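Local atomic coordinates of tyrosine aminotransferase (Leishmania infantum, PDB entry 4IX8), a protein that probably catalyses the pyridoxal-phosphate-dependent transfer of the amino group between L-tyrosine and 2-oxoglutarate. Residues I74-V79 against V285-R290. Residues are numbered along the deposited sequence; the frame is centred on the assembly and turned at random.
Sequences IGDPTV and VCPGWR
With chi1 of Thr78 at 64°, CG2 is anti to its carbonyl carbon and meets Val285 and Pro287, while OG1 turns back to Asp76. Val285 CG1, anti to its backbone N (chi1 -161°), lies 3.7 Å from Thr78 CG2, the two side chains running past each other in opposite directions; Val285 O is 3.6 Å from the same methyl. Threonine suits this place because its methyl packs across the contact while its hydroxyl serves its own loop. Asp76 OD1 accepts hydrogen bonds from Thr78 OG1 (2.7 Å) and Thr78 N (2.9 Å), both from one face of the carboxylate; the short aspartate side chain reaches the backbone N two residues on, closing an Asx turn. Asp76 OD1 also lies 3.7 Å from Pro287 CG. Pro77, second in the type I turn from Asp76 to Val79, suits it because its ring imposes the required phi (-73°); Pro77 CD lies 4.2 Å from Pro287 CG. Pro287 O accepts from Arg290 N and NH1. The loops thus meet by van der Waals packing, partly carbon against oxygen, while Asp76 OD2 bonds Tyr105 N of the second subunit and Arg290 NH2 the phosphate of the lysine-bound cofactor.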
ATOM      1  N   ILE A  74       7.327  -5.604 -19.872  1.00 51.02           N
ATOM      2  CA  ILE A  74       6.345  -5.715 -18.785  1.00 52.48           C
ATOM      3  C   ILE A  74       6.769  -6.697 -17.687  1.00 45.97           C
ATOM      4  O   ILE A  74       7.152  -7.817 -17.969  1.00 53.68           O
ATOM      5  CB  ILE A  74       4.983  -6.116 -19.350  1.00 66.17           C
ATOM      6  CG1 ILE A  74       5.098  -7.351 -20.298  1.00 80.68           C
ATOM      7  CG2 ILE A  74       4.365  -4.877 -20.037  1.00 73.00           C
ATOM      8  CD1 ILE A  74       3.918  -7.482 -21.308  1.00 81.64           C
ATOM      9  N   GLY A  75       6.709  -6.268 -16.429  1.00 35.55           N
ATOM     10  CA  GLY A  75       7.204  -7.079 -15.319  1.00 37.55           C
ATOM     11  C   GLY A  75       6.089  -7.764 -14.550  1.00 44.75           C
ATOM     12  O   GLY A  75       6.215  -8.003 -13.351  1.00 61.54           O
ATOM     13  N   ASP A  76       4.986  -8.016 -15.234  1.00 40.97           N
ATOM     14  CA  ASP A  76       3.792  -8.599 -14.631  1.00 46.20           C
ATOM     15  C   ASP A  76       3.530 -10.018 -15.218  1.00 34.98           C
ATOM     16  O   ASP A  76       3.279 -10.170 -16.377  1.00 36.20           O
ATOM     17  CB  ASP A  76       2.607  -7.652 -14.859  1.00 34.34           C
ATOM     18  CG  ASP A  76       1.326  -8.129 -14.212  1.00 40.20           C
ATOM     19  OD1 ASP A  76       1.218  -9.328 -13.872  1.00 43.25           O
ATOM     20  OD2 ASP A  76       0.407  -7.296 -14.068  1.00 35.49           O
ATOM     21  N   PRO A  77       3.580 -11.050 -14.369  1.00 39.25           N
ATOM     22  CA  PRO A  77       3.458 -12.400 -14.914  1.00 36.55           C
ATOM     23  C   PRO A  77       2.051 -12.752 -15.372  1.00 37.18           C
ATOM     24  O   PRO A  77       1.884 -13.784 -15.996  1.00 38.38           O
ATOM     25  CB  PRO A  77       3.886 -13.289 -13.739  1.00 39.71           C
ATOM     26  CG  PRO A  77       3.601 -12.441 -12.481  1.00 36.91           C
ATOM     27  CD  PRO A  77       3.863 -11.028 -12.910  1.00 40.33           C
ATOM     28  N   THR A  78       1.081 -11.878 -15.157  1.00 42.86           N
ATOM     29  CA  THR A  78      -0.294 -12.205 -15.485  1.00 39.85           C
ATOM     30  C   THR A  78      -0.640 -11.802 -16.912  1.00 46.08           C
ATOM     31  O   THR A  78      -1.725 -12.095 -17.354  1.00 46.75           O
ATOM     32  CB  THR A  78      -1.322 -11.513 -14.558  1.00 38.07           C
ATOM     33  OG1 THR A  78      -1.240 -10.100 -14.740  1.00 49.10           O
ATOM     34  CG2 THR A  78      -1.065 -11.850 -13.106  1.00 36.97           C
ATOM     35  N   VAL A  79       0.274 -11.165 -17.644  1.00 44.14           N
ATOM     36  CA  VAL A  79      -0.108 -10.500 -18.901  1.00 51.58           C
ATOM     37  C   VAL A  79      -0.810 -11.372 -19.963  1.00 55.38           C
ATOM     38  O   VAL A  79      -1.787 -10.933 -20.560  1.00 50.20           O
ATOM     39  CB  VAL A  79       1.112  -9.872 -19.550  1.00 55.42           C
ATOM     40  CG1 VAL A  79       0.785  -9.333 -20.931  1.00 56.67           C
ATOM     41  CG2 VAL A  79       1.577  -8.744 -18.659  1.00 55.17           C
ATOM     42  N   VAL A 285       1.524 -15.750  -9.227  1.00 35.48           N
ATOM     43  CA  VAL A 285       0.961 -15.013 -10.342  1.00 35.83           C
ATOM     44  C   VAL A 285      -0.222 -14.166  -9.888  1.00 35.79           C
ATOM     45  O   VAL A 285      -1.304 -14.272 -10.447  1.00 36.93           O
ATOM     46  CB  VAL A 285       0.503 -15.996 -11.477  1.00 39.77           C
ATOM     47  CG1 VAL A 285       0.345 -15.271 -12.819  1.00 37.87           C
ATOM     48  CG2 VAL A 285       1.501 -17.165 -11.639  1.00 43.39           C
ATOM     49  N   CYS A 286      -0.033 -13.360  -8.833  1.00 34.62           N
ATOM     50  CA  CYS A 286      -1.121 -12.538  -8.314  1.00 34.66           C
ATOM     51  C   CYS A 286      -0.581 -11.276  -7.646  1.00 34.90           C
ATOM     52  O   CYS A 286      -0.946 -10.965  -6.513  1.00 32.91           O
ATOM     53  CB  CYS A 286      -1.984 -13.351  -7.341  1.00 36.76           C
ATOM     54  SG  CYS A 286      -1.048 -14.008  -5.943  1.00 38.86           S
ATOM     55  N   PRO A 287       0.237 -10.500  -8.377  1.00 32.59           N
ATOM     56  CA  PRO A 287       0.822  -9.296  -7.793  1.00 33.79           C
ATOM     57  C   PRO A 287      -0.217  -8.282  -7.357  1.00 37.77           C
ATOM     58  O   PRO A 287       0.013  -7.564  -6.368  1.00 34.01           O
ATOM     59  CB  PRO A 287       1.690  -8.739  -8.925  1.00 36.55           C
ATOM     60  CG  PRO A 287       1.087  -9.332 -10.202  1.00 32.46           C
ATOM     61  CD  PRO A 287       0.636 -10.692  -9.782  1.00 35.50           C
ATOM     62  N   GLY A 288      -1.350  -8.256  -8.051  1.00 36.21           N
ATOM     63  CA  GLY A 288      -2.373  -7.260  -7.793  1.00 37.83           C
ATOM     64  C   GLY A 288      -3.105  -7.418  -6.468  1.00 39.57           C
ATOM     65  O   GLY A 288      -3.778  -6.489  -6.012  1.00 33.49           O
ATOM     66  N   TRP A 289      -2.952  -8.572  -5.832  1.00 33.13           N
ATOM     67  CA  TRP A 289      -3.640  -8.827  -4.587  1.00 33.46           C
ATOM     68  C   TRP A 289      -3.008  -8.013  -3.448  1.00 33.59           C
ATOM     69  O   TRP A 289      -3.613  -7.837  -2.409  1.00 32.55           O
ATOM     70  CB  TRP A 289      -3.636 -10.307  -4.252  1.00 36.42           C
ATOM     71  CG  TRP A 289      -4.391 -11.183  -5.199  1.00 35.49           C
ATOM     72  CD1 TRP A 289      -4.927 -10.831  -6.388  1.00 36.20           C
ATOM     73  CD2 TRP A 289      -4.636 -12.582  -5.049  1.00 36.51           C
ATOM     74  NE1 TRP A 289      -5.518 -11.912  -6.981  1.00 37.51           N
ATOM     75  CE2 TRP A 289      -5.341 -13.006  -6.181  1.00 37.75           C
ATOM     76  CE3 TRP A 289      -4.331 -13.514  -4.060  1.00 41.68           C
ATOM     77  CZ2 TRP A 289      -5.771 -14.319  -6.352  1.00 40.40           C
ATOM     78  CZ3 TRP A 289      -4.740 -14.822  -4.238  1.00 43.58           C
ATOM     79  CH2 TRP A 289      -5.458 -15.210  -5.372  1.00 43.18           C
ATOM     80  N   ARG A 290      -1.794  -7.521  -3.670  1.00 32.34           N
ATOM     81  CA  ARG A 290      -1.088  -6.654  -2.748  1.00 30.02           C
ATOM     82  C   ARG A 290      -0.870  -7.315  -1.399  1.00 39.55           C
ATOM     83  O   ARG A 290      -1.285  -6.792  -0.364  1.00 33.15           O
ATOM     84  CB  ARG A 290      -1.830  -5.333  -2.545  1.00 30.15           C
ATOM     85  CG  ARG A 290      -2.107  -4.554  -3.823  1.00 30.98           C
ATOM     86  CD  ARG A 290      -0.899  -4.529  -4.759  1.00 29.80           C
ATOM     87  NE  ARG A 290       0.311  -4.028  -4.137  1.00 28.58           N
ATOM     88  CZ  ARG A 290       1.550  -4.381  -4.487  1.00 30.35           C
ATOM     89  NH1 ARG A 290       1.767  -5.294  -5.425  1.00 28.34           N
ATOM     90  NH2 ARG A 290       2.585  -3.832  -3.874  1.00 28.10           N
TER